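Local coordinates for ABC transporter substrate-binding protein (Vibrio cholerae, PDB 3LKV), which probably serves as the substrate-binding component of an ABC transporter, and holds a phenylalanine molecule between its two lobes, at residues Q27-G32 with V248-Y253; P92-A97 with D252-I257; N116-S121 with G264-Q269. All coordinates share one frame; numbering follows the deposited sequence.

Interaction 1: residues Q27-G32 with V248-Y253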
ATOM      1  N   GLN A  27       4.071  -5.648   7.313  1.00 22.46           N
ATOM      2  CA  GLN A  27       3.923  -6.234   5.982  1.00 23.27           C
ATOM      3  C   GLN A  27       3.568  -7.716   6.088  1.00 22.69           C
ATOM      4  O   GLN A  27       2.744  -8.271   5.327  1.00 22.53           O
ATOM      5  CB  GLN A  27       5.227  -6.096   5.201  1.00 24.34           C
ATOM      6  CG  GLN A  27       5.101  -6.529   3.718  1.00 26.76           C
ATOM      7  CD  GLN A  27       4.068  -5.723   2.943  1.00 30.71           C
ATOM      8  OE1 GLN A  27       4.214  -4.518   2.810  1.00 36.78           O
ATOM      9  NE2 GLN A  27       3.022  -6.389   2.404  1.00 32.75           N
ATOM     10  N   GLY A  28       4.230  -8.365   7.023  1.00 21.51           N
ATOM     11  CA  GLY A  28       3.952  -9.767   7.303  1.00 22.25           C
ATOM     12  C   GLY A  28       2.509 -10.034   7.711  1.00 21.21           C
ATOM     13  O   GLY A  28       1.892 -11.020   7.281  1.00 20.54           O
ATOM     14  N   LEU A  29       1.971  -9.138   8.519  1.00 20.31           N
ATOM     15  CA  LEU A  29       0.603  -9.248   8.927  1.00 20.10           C
ATOM     16  C   LEU A  29      -0.360  -9.149   7.725  1.00 21.19           C
ATOM     17  O   LEU A  29      -1.308  -9.936   7.596  1.00 20.14           O
ATOM     18  CB  LEU A  29       0.299  -8.165   9.946  1.00 19.39           C
ATOM     19  CG  LEU A  29      -1.191  -8.007  10.275  1.00 19.30           C
ATOM     20  CD1 LEU A  29      -1.779  -9.303  10.823  1.00 21.69           C
ATOM     21  CD2 LEU A  29      -1.354  -6.854  11.292  1.00 17.53           C
ATOM     22  N   LEU A  30      -0.125  -8.122   6.906  1.00 20.47           N
ATOM     23  CA  LEU A  30      -0.881  -7.900   5.725  1.00 21.68           C
ATOM     24  C   LEU A  30      -0.848  -9.122   4.767  1.00 21.55           C
ATOM     25  O   LEU A  30      -1.890  -9.550   4.294  1.00 20.52           O
ATOM     26  CB  LEU A  30      -0.370  -6.639   5.019  1.00 21.68           C
ATOM     27  CG  LEU A  30      -1.163  -6.152   3.789  1.00 26.20           C
ATOM     28  CD1 LEU A  30      -2.610  -5.711   4.264  1.00 28.80           C
ATOM     29  CD2 LEU A  30      -0.413  -5.003   3.020  1.00 27.59           C
ATOM     30  N   ASP A  31       0.336  -9.671   4.503  1.00 22.07           N
ATOM     31  CA  ASP A  31       0.480 -10.826   3.591  1.00 22.57           C
ATOM     32  C   ASP A  31      -0.126 -12.080   4.212  1.00 22.05           C
ATOM     33  O   ASP A  31      -0.770 -12.869   3.533  1.00 21.81           O
ATOM     34  CB  ASP A  31       1.947 -11.085   3.245  1.00 24.02           C
ATOM     35  CG  ASP A  31       2.624  -9.890   2.514  1.00 26.96           C
ATOM     36  OD1 ASP A  31       1.908  -8.963   2.071  1.00 28.13           O
ATOM     37  OD2 ASP A  31       3.877  -9.904   2.393  1.00 29.06           O
ATOM     38  N   GLY A  32       0.033 -12.242   5.519  1.00 21.61           N
ATOM     39  CA  GLY A  32      -0.556 -13.393   6.186  1.00 21.43           C
ATOM     40  C   GLY A  32      -2.080 -13.328   6.157  1.00 21.17           C
ATOM     41  O   GLY A  32      -2.747 -14.356   5.983  1.00 20.03           O
ATOM     42  N   VAL A 248       3.501 -12.545   9.855  1.00 20.48           N
ATOM     43  CA  VAL A 248       2.713 -13.626   9.276  1.00 20.81           C
ATOM     44  C   VAL A 248       2.012 -14.451  10.341  1.00 21.58           C
ATOM     45  O   VAL A 248       0.813 -14.738  10.237  1.00 22.01           O
ATOM     46  CB  VAL A 248       3.558 -14.524   8.324  1.00 22.28           C
ATOM     47  CG1 VAL A 248       2.732 -15.775   7.821  1.00 17.78           C
ATOM     48  CG2 VAL A 248       4.085 -13.680   7.140  1.00 19.23           C
ATOM     49  N   GLN A 249       2.694 -14.768  11.425  1.00 22.16           N
ATOM     50  CA  GLN A 249       2.020 -15.511  12.501  1.00 21.95           C
ATOM     51  C   GLN A 249       0.991 -14.683  13.229  1.00 20.60           C
ATOM     52  O   GLN A 249       0.038 -15.228  13.770  1.00 20.09           O
ATOM     53  CB  GLN A 249       2.989 -15.992  13.571  1.00 23.43           C
ATOM     54  CG  GLN A 249       4.005 -17.036  13.228  1.00 28.14           C
ATOM     55  CD  GLN A 249       4.920 -17.301  14.459  1.00 33.75           C
ATOM     56  OE1 GLN A 249       4.460 -17.541  15.592  1.00 35.14           O
ATOM     57  NE2 GLN A 249       6.202 -17.206  14.233  1.00 37.94           N
ATOM     58  N   THR A 250       1.201 -13.374  13.313  1.00 20.39           N
ATOM     59  CA  THR A 250       0.176 -12.490  13.879  1.00 19.02           C
ATOM     60  C   THR A 250      -1.172 -12.622  13.148  1.00 18.82           C
ATOM     61  O   THR A 250      -2.225 -12.537  13.760  1.00 19.07           O
ATOM     62  CB  THR A 250       0.628 -11.026  13.863  1.00 20.40           C
ATOM     63  OG1 THR A 250       1.954 -10.903  14.450  1.00 18.73           O
ATOM     64  CG2 THR A 250      -0.407 -10.154  14.580  1.00 18.43           C
ATOM     65  N   ALA A 251      -1.149 -12.898  11.859  1.00 18.56           N
ATOM     66  CA  ALA A 251      -2.391 -13.013  11.085  1.00 18.37           C
ATOM     67  C   ALA A 251      -3.196 -14.212  11.506  1.00 18.88           C
ATOM     68  O   ALA A 251      -4.396 -14.202  11.353  1.00 19.85           O
ATOM     69  CB  ALA A 251      -2.094 -13.098   9.575  1.00 17.61           C
ATOM     70  N   ASP A 252      -2.547 -15.273  11.962  1.00 19.05           N
ATOM     71  CA  ASP A 252      -3.250 -16.394  12.543  1.00 20.82           C
ATOM     72  C   ASP A 252      -4.121 -15.985  13.702  1.00 20.22           C
ATOM     73  O   ASP A 252      -5.231 -16.447  13.787  1.00 19.99           O
ATOM     74  CB  ASP A 252      -2.308 -17.487  13.093  1.00 22.42           C
ATOM     75  CG  ASP A 252      -1.495 -18.185  12.020  1.00 26.93           C
ATOM     76  OD1 ASP A 252      -1.768 -18.013  10.798  1.00 31.46           O
ATOM     77  OD2 ASP A 252      -0.560 -18.937  12.418  1.00 34.44           O
ATOM     78  N   TYR A 253      -3.618 -15.161  14.614  1.00 19.70           N
ATOM     79  CA  TYR A 253      -4.423 -14.700  15.736  1.00 18.79           C
ATOM     80  C   TYR A 253      -5.601 -13.827  15.245  1.00 18.77           C
ATOM     81  O   TYR A 253      -6.787 -13.999  15.607  1.00 17.02           O
ATOM     82  CB  TYR A 253      -3.539 -13.865  16.720  1.00 20.44           C
ATOM     83  CG  TYR A 253      -2.597 -14.657  17.620  1.00 19.68           C
ATOM     84  CD1 TYR A 253      -2.937 -14.924  18.955  1.00 17.58           C
ATOM     85  CD2 TYR A 253      -1.370 -15.100  17.165  1.00 22.30           C
ATOM     86  CE1 TYR A 253      -2.130 -15.659  19.789  1.00 19.64           C
ATOM     87  CE2 TYR A 253      -0.506 -15.885  18.027  1.00 22.43           C
ATOM     88  CZ  TYR A 253      -0.904 -16.142  19.331  1.00 23.27           C
ATOM     89  OH  TYR A 253      -0.094 -16.844  20.204  1.00 21.68           O
TER

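Interaction 2: residues P92-A97 with D252-I257. With PHE (phenylalanine), chain B.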
ATOM      1  N   PRO A  92     -11.192  -6.938  20.777  1.00 19.94           N
ATOM      2  CA  PRO A  92      -9.973  -7.733  20.747  1.00 19.03           C
ATOM      3  C   PRO A  92      -8.740  -6.957  20.332  1.00 19.21           C
ATOM      4  O   PRO A  92      -8.766  -6.221  19.315  1.00 20.97           O
ATOM      5  CB  PRO A  92     -10.299  -8.822  19.707  1.00 18.81           C
ATOM      6  CG  PRO A  92     -11.779  -8.866  19.697  1.00 21.37           C
ATOM      7  CD  PRO A  92     -12.196  -7.453  19.824  1.00 18.49           C
ATOM      8  N   ILE A  93      -7.665  -7.147  21.107  1.00 18.88           N
ATOM      9  CA  ILE A  93      -6.348  -6.586  20.863  1.00 16.74           C
ATOM     10  C   ILE A  93      -5.375  -7.740  20.666  1.00 17.43           C
ATOM     11  O   ILE A  93      -5.254  -8.628  21.519  1.00 17.80           O
ATOM     12  CB  ILE A  93      -5.841  -5.766  22.034  1.00 15.79           C
ATOM     13  CG1 ILE A  93      -6.764  -4.548  22.252  1.00 16.09           C
ATOM     14  CG2 ILE A  93      -4.407  -5.351  21.771  1.00 13.05           C
ATOM     15  CD1 ILE A  93      -6.671  -3.845  23.602  1.00 10.61           C
ATOM     16  N   VAL A  94      -4.677  -7.717  19.545  1.00 17.15           N
ATOM     17  CA  VAL A  94      -3.581  -8.642  19.295  1.00 16.68           C
ATOM     18  C   VAL A  94      -2.323  -7.804  19.258  1.00 17.08           C
ATOM     19  O   VAL A  94      -2.160  -6.958  18.387  1.00 18.25           O
ATOM     20  CB  VAL A  94      -3.715  -9.294  17.950  1.00 15.99           C
ATOM     21  CG1 VAL A  94      -2.495 -10.171  17.710  1.00 15.50           C
ATOM     22  CG2 VAL A  94      -5.072 -10.094  17.881  1.00 14.29           C
ATOM     23  N   PHE A  95      -1.456  -7.990  20.211  1.00 16.63           N
ATOM     24  CA  PHE A  95      -0.211  -7.253  20.173  1.00 18.36           C
ATOM     25  C   PHE A  95       0.783  -8.124  19.461  1.00 19.07           C
ATOM     26  O   PHE A  95       0.603  -9.356  19.336  1.00 20.43           O
ATOM     27  CB  PHE A  95       0.309  -6.897  21.569  1.00 18.74           C
ATOM     28  CG  PHE A  95       0.499  -8.101  22.482  1.00 16.88           C
ATOM     29  CD1 PHE A  95       1.595  -8.926  22.342  1.00 20.21           C
ATOM     30  CD2 PHE A  95      -0.401  -8.372  23.467  1.00 18.15           C
ATOM     31  CE1 PHE A  95       1.777  -9.992  23.165  1.00 17.90           C
ATOM     32  CE2 PHE A  95      -0.235  -9.461  24.326  1.00 16.95           C
ATOM     33  CZ  PHE A  95       0.857 -10.264  24.162  1.00 21.02           C
ATOM     34  N   THR A  96       1.812  -7.469  18.952  1.00 19.67           N
ATOM     35  CA  THR A  96       2.841  -8.126  18.226  1.00 19.58           C
ATOM     36  C   THR A  96       4.160  -7.393  18.338  1.00 19.21           C
ATOM     37  O   THR A  96       4.208  -6.223  18.547  1.00 19.47           O
ATOM     38  CB  THR A  96       2.399  -8.392  16.771  1.00 20.85           C
ATOM     39  OG1 THR A  96       3.354  -9.270  16.179  1.00 20.87           O
ATOM     40  CG2 THR A  96       2.260  -7.103  15.915  1.00 18.94           C
ATOM     41  N   ALA A  97       5.239  -8.144  18.287  1.00 20.99           N
ATOM     42  CA  ALA A  97       6.579  -7.657  18.465  1.00 20.67           C
ATOM     43  C   ALA A  97       6.689  -6.939  19.780  1.00 21.54           C
ATOM     44  O   ALA A  97       7.317  -5.869  19.886  1.00 19.85           O
ATOM     45  CB  ALA A  97       7.013  -6.737  17.246  1.00 21.31           C
ATOM     46  N   ASP A 252      -2.547 -15.273  11.962  1.00 19.05           N
ATOM     47  CA  ASP A 252      -3.250 -16.394  12.543  1.00 20.82           C
ATOM     48  C   ASP A 252      -4.121 -15.985  13.702  1.00 20.22           C
ATOM     49  O   ASP A 252      -5.231 -16.447  13.787  1.00 19.99           O
ATOM     50  CB  ASP A 252      -2.308 -17.487  13.093  1.00 22.42           C
ATOM     51  CG  ASP A 252      -1.495 -18.185  12.020  1.00 26.93           C
ATOM     52  OD1 ASP A 252      -1.768 -18.013  10.798  1.00 31.46           O
ATOM     53  OD2 ASP A 252      -0.560 -18.937  12.418  1.00 34.44           O
ATOM     54  N   TYR A 253      -3.618 -15.161  14.614  1.00 19.70           N
ATOM     55  CA  TYR A 253      -4.423 -14.700  15.736  1.00 18.79           C
ATOM     56  C   TYR A 253      -5.601 -13.827  15.245  1.00 18.77           C
ATOM     57  O   TYR A 253      -6.787 -13.999  15.607  1.00 17.02           O
ATOM     58  CB  TYR A 253      -3.539 -13.865  16.720  1.00 20.44           C
ATOM     59  CG  TYR A 253      -2.597 -14.657  17.620  1.00 19.68           C
ATOM     60  CD1 TYR A 253      -2.937 -14.924  18.955  1.00 17.58           C
ATOM     61  CD2 TYR A 253      -1.370 -15.100  17.165  1.00 22.30           C
ATOM     62  CE1 TYR A 253      -2.130 -15.659  19.789  1.00 19.64           C
ATOM     63  CE2 TYR A 253      -0.506 -15.885  18.027  1.00 22.43           C
ATOM     64  CZ  TYR A 253      -0.904 -16.142  19.331  1.00 23.27           C
ATOM     65  OH  TYR A 253      -0.094 -16.844  20.204  1.00 21.68           O
ATOM     66  N   VAL A 254      -5.279 -12.849  14.416  1.00 18.76           N
ATOM     67  CA  VAL A 254      -6.323 -11.975  13.887  1.00 17.91           C
ATOM     68  C   VAL A 254      -7.420 -12.800  13.162  1.00 18.21           C
ATOM     69  O   VAL A 254      -8.592 -12.623  13.422  1.00 17.85           O
ATOM     70  CB  VAL A 254      -5.729 -10.921  12.966  1.00 18.36           C
ATOM     71  CG1 VAL A 254      -6.835 -10.147  12.287  1.00 15.90           C
ATOM     72  CG2 VAL A 254      -4.799  -9.981  13.749  1.00 14.75           C
ATOM     73  N   ALA A 255      -7.045 -13.742  12.305  1.00 17.66           N
ATOM     74  CA  ALA A 255      -8.071 -14.530  11.600  1.00 18.89           C
ATOM     75  C   ALA A 255      -8.892 -15.360  12.580  1.00 19.24           C
ATOM     76  O   ALA A 255     -10.117 -15.451  12.434  1.00 19.70           O
ATOM     77  CB  ALA A 255      -7.510 -15.412  10.479  1.00 16.85           C
ATOM     78  N   ALA A 256      -8.239 -15.943  13.591  1.00 19.40           N
ATOM     79  CA  ALA A 256      -8.970 -16.790  14.532  1.00 19.28           C
ATOM     80  C   ALA A 256      -9.979 -15.913  15.265  1.00 18.14           C
ATOM     81  O   ALA A 256     -11.119 -16.300  15.460  1.00 19.44           O
ATOM     82  CB  ALA A 256      -7.994 -17.511  15.510  1.00 18.58           C
ATOM     83  N   ILE A 257      -9.603 -14.694  15.596  1.00 17.61           N
ATOM     84  CA  ILE A 257     -10.531 -13.830  16.334  1.00 17.07           C
ATOM     85  C   ILE A 257     -11.708 -13.437  15.451  1.00 18.45           C
ATOM     86  O   ILE A 257     -12.871 -13.412  15.874  1.00 17.57           O
ATOM     87  CB  ILE A 257      -9.793 -12.590  16.900  1.00 16.64           C
ATOM     88  CG1 ILE A 257      -8.857 -13.070  18.012  1.00 17.80           C
ATOM     89  CG2 ILE A 257     -10.764 -11.498  17.402  1.00 14.82           C
ATOM     90  CD1 ILE A 257      -7.822 -12.080  18.536  1.00 18.35           C
TER
HETATM   91  N   PHE B 601       9.978  -5.598  20.941  1.00 25.13           N
HETATM   92  CA  PHE B 601       9.900  -4.086  20.838  1.00 25.84           C
HETATM   93  C   PHE B 601       8.755  -3.585  21.760  1.00 26.17           C
HETATM   94  O   PHE B 601       8.363  -4.370  22.673  1.00 26.52           O
HETATM   95  CB  PHE B 601       9.748  -3.615  19.384  1.00 24.95           C
HETATM   96  CG  PHE B 601      11.051  -3.674  18.591  1.00 29.64           C
HETATM   97  CD1 PHE B 601      12.078  -2.745  18.838  1.00 31.16           C
HETATM   98  CD2 PHE B 601      11.264  -4.646  17.639  1.00 29.40           C
HETATM   99  CE1 PHE B 601      13.255  -2.805  18.164  1.00 34.33           C
HETATM  100  CE2 PHE B 601      12.437  -4.707  16.950  1.00 29.61           C
HETATM  101  CZ  PHE B 601      13.452  -3.807  17.197  1.00 31.20           C
HETATM  102  OXT PHE B 601       8.236  -2.451  21.671  1.00 26.45           O

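Interaction 3: residues N116-S121 with G264-Q269. With ZN (zinc ion), chain D.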
ATOM      1  N   ASN A 116      -9.432  -9.310  26.915  1.00 19.40           N
ATOM      2  CA  ASN A 116      -9.524  -8.973  25.469  1.00 19.31           C
ATOM      3  C   ASN A 116      -8.192  -8.898  24.707  1.00 18.18           C
ATOM      4  O   ASN A 116      -8.142  -8.451  23.573  1.00 18.90           O
ATOM      5  CB  ASN A 116     -10.308  -7.670  25.277  1.00 18.88           C
ATOM      6  CG  ASN A 116      -9.541  -6.442  25.797  1.00 18.59           C
ATOM      7  OD1 ASN A 116      -8.987  -6.446  26.892  1.00 19.00           O
ATOM      8  ND2 ASN A 116      -9.535  -5.403  25.019  1.00 14.66           N
ATOM      9  N   VAL A 117      -7.117  -9.354  25.323  1.00 18.46           N
ATOM     10  CA  VAL A 117      -5.768  -9.162  24.811  1.00 17.59           C
ATOM     11  C   VAL A 117      -5.015 -10.474  24.642  1.00 18.60           C
ATOM     12  O   VAL A 117      -5.057 -11.343  25.516  1.00 18.54           O
ATOM     13  CB  VAL A 117      -4.923  -8.279  25.781  1.00 17.22           C
ATOM     14  CG1 VAL A 117      -3.582  -7.835  25.096  1.00 17.38           C
ATOM     15  CG2 VAL A 117      -5.715  -7.053  26.238  1.00 16.81           C
ATOM     16  N   THR A 118      -4.335 -10.601  23.509  1.00 18.63           N
ATOM     17  CA  THR A 118      -3.468 -11.725  23.222  1.00 18.82           C
ATOM     18  C   THR A 118      -2.459 -11.314  22.192  1.00 19.08           C
ATOM     19  O   THR A 118      -2.479 -10.164  21.777  1.00 18.00           O
ATOM     20  CB  THR A 118      -4.224 -12.971  22.713  1.00 19.00           C
ATOM     21  OG1 THR A 118      -3.307 -14.093  22.720  1.00 19.75           O
ATOM     22  CG2 THR A 118      -4.753 -12.757  21.353  1.00 16.23           C
ATOM     23  N   GLY A 119      -1.578 -12.236  21.790  1.00 18.94           N
ATOM     24  CA  GLY A 119      -0.645 -11.938  20.696  1.00 19.40           C
ATOM     25  C   GLY A 119       0.718 -12.597  20.758  1.00 19.27           C
ATOM     26  O   GLY A 119       0.855 -13.706  21.227  1.00 19.28           O
ATOM     27  N   LEU A 120       1.722 -11.903  20.273  1.00 20.89           N
ATOM     28  CA  LEU A 120       3.041 -12.484  20.037  1.00 22.34           C
ATOM     29  C   LEU A 120       4.150 -11.645  20.677  1.00 22.15           C
ATOM     30  O   LEU A 120       4.222 -10.416  20.504  1.00 21.30           O
ATOM     31  CB  LEU A 120       3.291 -12.598  18.552  1.00 23.01           C
ATOM     32  CG  LEU A 120       2.933 -13.892  17.819  1.00 31.79           C
ATOM     33  CD1 LEU A 120       2.510 -13.773  16.313  1.00 36.34           C
ATOM     34  CD2 LEU A 120       4.166 -14.819  17.924  1.00 38.46           C
ATOM     35  N   SER A 121       5.032 -12.337  21.383  1.00 22.20           N
ATOM     36  CA  SER A 121       6.188 -11.729  21.988  1.00 23.42           C
ATOM     37  C   SER A 121       7.487 -11.978  21.226  1.00 23.67           C
ATOM     38  O   SER A 121       7.727 -13.117  20.770  1.00 23.87           O
ATOM     39  CB  SER A 121       6.354 -12.270  23.411  1.00 22.76           C
ATOM     40  OG  SER A 121       7.603 -11.831  23.925  1.00 25.95           O
ATOM     41  N   GLY A 264      -8.837 -13.864  24.695  1.00 17.91           N
ATOM     42  CA  GLY A 264      -8.303 -14.345  25.973  1.00 18.39           C
ATOM     43  C   GLY A 264      -8.081 -15.868  26.044  1.00 18.71           C
ATOM     44  O   GLY A 264      -7.454 -16.351  26.980  1.00 16.84           O
ATOM     45  N   SER A 265      -8.614 -16.612  25.066  1.00 19.30           N
ATOM     46  CA  SER A 265      -8.525 -18.055  25.059  1.00 19.91           C
ATOM     47  C   SER A 265      -7.363 -18.433  24.181  1.00 19.42           C
ATOM     48  O   SER A 265      -7.116 -19.589  24.008  1.00 18.00           O
ATOM     49  CB  SER A 265      -9.804 -18.712  24.496  1.00 20.69           C
ATOM     50  OG  SER A 265      -9.818 -18.622  23.030  1.00 25.67           O
ATOM     51  N   LEU A 266      -6.658 -17.454  23.609  1.00 18.73           N
ATOM     52  CA  LEU A 266      -5.510 -17.780  22.778  1.00 18.28           C
ATOM     53  C   LEU A 266      -4.224 -17.503  23.552  1.00 17.47           C
ATOM     54  O   LEU A 266      -3.986 -16.367  23.992  1.00 18.28           O
ATOM     55  CB  LEU A 266      -5.531 -16.990  21.496  1.00 17.31           C
ATOM     56  CG  LEU A 266      -6.745 -17.153  20.589  1.00 19.45           C
ATOM     57  CD1 LEU A 266      -6.699 -16.190  19.435  1.00 17.52           C
ATOM     58  CD2 LEU A 266      -6.890 -18.593  20.028  1.00 15.67           C
ATOM     59  N   ASP A 267      -3.409 -18.535  23.731  1.00 16.70           N
ATOM     60  CA  ASP A 267      -2.126 -18.374  24.399  1.00 16.98           C
ATOM     61  C   ASP A 267      -1.200 -17.401  23.658  1.00 16.45           C
ATOM     62  O   ASP A 267      -1.151 -17.380  22.436  1.00 16.15           O
ATOM     63  CB  ASP A 267      -1.365 -19.703  24.575  1.00 16.60           C
ATOM     64  CG  ASP A 267      -2.123 -20.735  25.343  1.00 16.71           C
ATOM     65  OD1 ASP A 267      -3.019 -20.370  26.195  1.00 14.84           O
ATOM     66  OD2 ASP A 267      -1.820 -21.964  25.078  1.00 17.94           O
ATOM     67  N   VAL A 268      -0.434 -16.637  24.412  1.00 16.80           N
ATOM     68  CA  VAL A 268       0.554 -15.749  23.845  1.00 17.33           C
ATOM     69  C   VAL A 268       1.744 -16.583  23.330  1.00 19.20           C
ATOM     70  O   VAL A 268       2.283 -17.404  24.022  1.00 19.44           O
ATOM     71  CB  VAL A 268       1.020 -14.720  24.885  1.00 17.73           C
ATOM     72  CG1 VAL A 268       2.311 -13.950  24.397  1.00 16.69           C
ATOM     73  CG2 VAL A 268      -0.076 -13.781  25.189  1.00 14.49           C
ATOM     74  N   GLN A 269       2.178 -16.337  22.119  1.00 21.12           N
ATOM     75  CA  GLN A 269       3.263 -17.089  21.554  1.00 23.75           C
ATOM     76  C   GLN A 269       4.571 -16.324  21.718  1.00 24.09           C
ATOM     77  O   GLN A 269       4.609 -15.109  21.536  1.00 22.69           O
ATOM     78  CB  GLN A 269       2.966 -17.263  20.073  1.00 25.85           C
ATOM     79  CG  GLN A 269       3.948 -18.104  19.323  1.00 30.67           C
ATOM     80  CD  GLN A 269       3.683 -19.563  19.593  1.00 37.92           C
ATOM     81  OE1 GLN A 269       2.513 -19.998  19.574  1.00 39.05           O
ATOM     82  NE2 GLN A 269       4.757 -20.325  19.890  1.00 39.49           N
TER
HETATM   83 ZN    ZN D 402      -2.667 -23.150  26.425  1.00 35.67          ZN

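Interaction 1: residues Q27-G32 with V248-Y253
Leu-29 turns its CG away from the backbone N (chi1 169°), and this torsion carries CD1 from the flank of helix 20-35 to the backbone of helix 243-258, where it lies 3.8 Å from Ala-251 CA. Val-248 answers from the other helix. Its CG1 stands opposite the backbone N (chi1 174°), which leaves CG2 beside that nitrogen and lays it over Gly-28, with CG2 3.5 Å from Gly-28 O.

The contact illustrates how glycine and alanine let two helices approach closely. The axes of the two short helical segments approach to 6.9 Å and cross at -54°. At Gly-32 there is no side chain to keep the backbones apart, and the methyl of Ala-251 rests directly on the main chain, Ala-251 CB lying 3.4 Å from Gly-32 C. One turn earlier Gly-28 plays a similar part. Its carbonyl oxygen accepts the helical bond of Gly-32 N and also receives a CA-H...O contact from Val-248, with 3.4 Å between Val-248 CA and Gly-28 O. Four residues apart, Gly-28 and Gly-32 form a small-residue surface of the GxxxG type, and a CA-H...O contact fits so close an approach. Leu-29 CD1 closes the seam on the other flank, 4.0 Å from Ala-251 CB and 4.1 Å from Thr-250 CG2. The hydroxyl of Thr-250 is engaged elsewhere, with Ile-246 O in its own helix and with the hydroxyl of Thr-96.

In the fold, these are two neighbouring helices packed against the parallel sheet of one lobe. Leu-29 also reaches Phe-46 on strand 44-50, at one margin of the sheet, whereas Thr-250 touches Val-94 and Leu-120 on strands 93-98 and 117-121.

Interaction 2: residues P92-A97 with D252-I257
Pro-92 meets Ile-257 where the chain enters strand 93-98, the two side chains running alongside each other in opposite senses. Both Pro-92 CB and Pro-92 CG lie 3.6 Å from Ile-257 CG2, so the ring presents a two-carbon side to a single methyl. The next residue, Ile-93, points its CB off to the other face of the sheet, in keeping with the alternation of a strand.

Val-94 returns to the helix and spreads its two methyls over three residues. With CG1 turned opposite the backbone N (chi1 176°) and CG2 beside it, the branches part along the helix. Val-94 CG2 goes to Ile-257 CD1 at 3.5 Å, tighter than usual carbon packing, and to Val-254 CG2 at 4.1 Å. Val-94 CG1 takes the earlier end, 4.0 Å from Tyr-253 CB, and approaches the ring obliquely. The tyrosine then leads away, its hydroxyl bonded to the carbonyl oxygen of Asp-267. Further on, Thr-96 faces the preceding turns of the helix, where its side chain meets Ile-246. At Ala-97 the chain turns a corner, and its carbonyl oxygen accepts a hydrogen bond from the bound phenylalanine, 2.9 Å from the ligand N to Ala-97 O. One short strand therefore runs from apolar helix packing to the ligand pocket.

The geometry exemplifies helix-on-sheet packing in an alternating alpha/beta lobe: segment axes 9.2 Å apart and nearly antiparallel at 174°, with entirely apolar side-chain contacts between the two segments. Strand 93-98 lies between strands 72-76 and 117-121, and helix 243-258 spans all three, Val-254 and Ile-257 touching strand 72-76 while Tyr-253 reaches Thr-118 and Leu-120.

Interaction 3: residues N116-S121 with G264-Q269
The side chains of Leu-120 and Gln-269 run alongside each other in one direction from paired positions on adjacent parallel strands. Leu-120 CD2 rests 3.5 Å from Gln-269 CB and almost as near its CG, so the leucine packs on the aliphatic root of the glutamine; the bend at chi2 (78°) then takes the amide away.

The backbone keeps this pair in step. Gln-269 brackets Leu-120 with its two backbone bonds: its N donates to Gly-119 O over 3.1 Å, and its O accepts from Ser-121 N at 2.8 Å, the latter bond nearly straight at 174°. Val-268 lies across Gly-119, its CG1 3.5 Å from Gly-119 O, while its CA adds a CA-H...O contact to the same oxygen. In the backbone conformation of Gly-119 a CB would press on the carbonyl O of the preceding residue, so glycine suits the position.

Ahead of strand 269-270, where the partner is still loop, a side chain makes the link. Thr-118 holds OG1 opposite its own N (chi1 -169°) and donates to Leu-266 O at 2.7 Å, reaching that oxygen from well above the carbonyl plane. Asp-267 faces away from the strand: its OD2 binds the zinc ion at 2.0 Å together with Glu-111, and its OD1 accepts from Gln-112 NE2.

The parallel bridge and its two hydrogen bonds add strand 269-270 to the edge of the sheet. Here the chain, having crossed to the second lobe and come back, supplies the sixth strand of the first lobe's parallel sheet, an exchange characteristic of periplasmic binding proteins.

In the fold
All three contacts belong to the same lobe and are largely buried, but interaction 3 reaches furthest toward solvent, at the exposed Gln-269, and to a zinc ion. Interactions 1 and 2 share helix 243-258: one side of it packs on a neighbouring helix through glycine and alanine, another on the sheet through branched apolar side chains. Interaction 3 instead joins strand to strand, relying on backbone hydrogen bonds and one from a threonine hydroxyl. The sets interlock. Hydroxyl bonds from helix 243-258 connect interaction 1 with interaction 2 and both with interaction 3, and Ile-93 N pairs with Asn-116 O between neighbouring strands.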